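Local coordinates for chaperone CupB2 (PDB 3Q48), which probably acts as a periplasmic chaperone that assists the folding of fimbrial subunits during assembly of surface fimbriae, at residues M205-P208 and F209-K212. Residues are numbered along the deposited sequence; the frame is centred on the assembly and turned at random.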
loop_
_atom_site.group_PDB
_atom_site.type_symbol
_atom_site.label_atom_id
_atom_site.label_comp_id
_atom_site.label_asym_id
_atom_site.label_seq_id
_atom_site.Cartn_x
_atom_site.Cartn_y
_atom_site.Cartn_z
ATOM N N MET A 205 0.140 -7.451 -4.724
ATOM C CA MET A 205 1.322 -6.885 -4.126
ATOM C C MET A 205 2.214 -8.050 -3.792
ATOM O O MET A 205 1.733 -9.095 -3.320
ATOM C CB MET A 205 0.966 -6.159 -2.827
ATOM C CG MET A 205 2.123 -5.455 -2.243
ATOM S SD MET A 205 1.779 -4.344 -0.865
ATOM C CE MET A 205 0.893 -5.408 0.306
ATOM N N VAL A 206 3.504 -7.854 -4.031
ATOM C CA VAL A 206 4.488 -8.823 -3.693
ATOM C C VAL A 206 5.394 -8.146 -2.645
ATOM O O VAL A 206 5.806 -6.978 -2.764
ATOM C CB VAL A 206 5.250 -9.360 -4.964
ATOM C CG1 VAL A 206 6.164 -8.274 -5.601
ATOM C CG2 VAL A 206 6.056 -10.629 -4.640
ATOM N N ALA A 207 5.637 -8.910 -1.592
ATOM C CA ALA A 207 6.372 -8.492 -0.402
ATOM C C ALA A 207 7.863 -8.641 -0.699
ATOM O O ALA A 207 8.243 -9.484 -1.560
ATOM C CB ALA A 207 5.960 -9.408 0.773
ATOM N N PRO A 208 8.709 -7.858 0.008
ATOM C CA PRO A 208 10.160 -7.990 -0.173
ATOM C C PRO A 208 10.630 -9.471 -0.045
ATOM O O PRO A 208 10.110 -10.227 0.769
ATOM C CB PRO A 208 10.761 -7.177 0.992
ATOM C CG PRO A 208 9.626 -6.367 1.566
ATOM C CD PRO A 208 8.360 -7.128 1.246
ATOM N N PHE A 209 11.597 -9.864 -0.862
ATOM C CA PHE A 209 12.196 -11.176 -0.731
ATOM C C PHE A 209 11.125 -12.303 -0.746
ATOM O O PHE A 209 11.234 -13.312 -0.026
ATOM C CB PHE A 209 13.117 -11.195 0.497
ATOM C CG PHE A 209 14.112 -10.047 0.527
ATOM C CD1 PHE A 209 15.037 -9.863 -0.510
ATOM C CD2 PHE A 209 14.159 -9.163 1.629
ATOM C CE1 PHE A 209 16.009 -8.814 -0.466
ATOM C CE2 PHE A 209 15.095 -8.098 1.675
ATOM C CZ PHE A 209 16.017 -7.920 0.612
ATOM N N SER A 210 10.104 -12.123 -1.587
ATOM C CA SER A 210 8.997 -13.096 -1.705
ATOM C C SER A 210 8.582 -13.350 -3.140
ATOM O O SER A 210 9.069 -12.712 -4.055
ATOM C CB SER A 210 7.761 -12.665 -0.948
ATOM O OG SER A 210 8.073 -12.256 0.365
ATOM N N THR A 211 7.693 -14.311 -3.309
ATOM C CA THR A 211 7.180 -14.673 -4.616
ATOM C C THR A 211 5.662 -14.533 -4.611
ATOM O O THR A 211 5.005 -14.860 -3.609
ATOM C CB THR A 211 7.479 -16.135 -4.919
ATOM O OG1 THR A 211 6.965 -16.894 -3.832
ATOM C CG2 THR A 211 8.993 -16.406 -5.081
ATOM N N LYS A 212 5.091 -14.068 -5.714
ATOM C CA LYS A 212 3.655 -14.090 -5.861
ATOM C C LYS A 212 3.280 -14.903 -7.100
ATOM O O LYS A 212 3.978 -14.879 -8.109
ATOM C CB LYS A 212 3.140 -12.661 -5.965
ATOM C CG LYS A 212 1.632 -12.544 -5.827
ATOM C CD LYS A 212 1.138 -11.148 -6.149
ATOM C CE LYS A 212 -0.414 -11.119 -6.113
ATOM N NZ LYS A 212 -0.940 -11.382 -4.715
#
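Pro208 O accepts a hydrogen bond from Ser210 OG at 2.9 Å, with the donor standing 49° out of the carbonyl plane. The hydroxyl lies anti to its own carbonyl carbon (chi1 -48°), which folds it back over the type II beta turn running from Ala207 to Ser210. On the way it passes the methyl of Ala207, whose CB is 3.6 Å from Ser210 OG. Phe209 takes the third position of this turn with positive phi (54°), and its ring leans obliquely against Pro208, CD2 lying 4.0 Å from Pro208 CB.

Past the turn the chain comes back almost antiparallel. Val206 points toward the returning segment, and its CG2 lies 3.7 Å from Ser210 O and 3.8 Å from Lys212 CB. The aliphatic part of Lys212 runs extended as far as CE, bringing CD to 3.5 Å from Met205 O, before the chain bends at chi4.

The example illustrates a tight turn that carries a chain from one sheet of an immunoglobulin-like domain to the other: strand 197-206 pairs through Val206 with Val185 of strand 185-194, whereas strand 210-214 pairs with strand 175-179 through Ser210 with Asn179 and Lys212 with Val177.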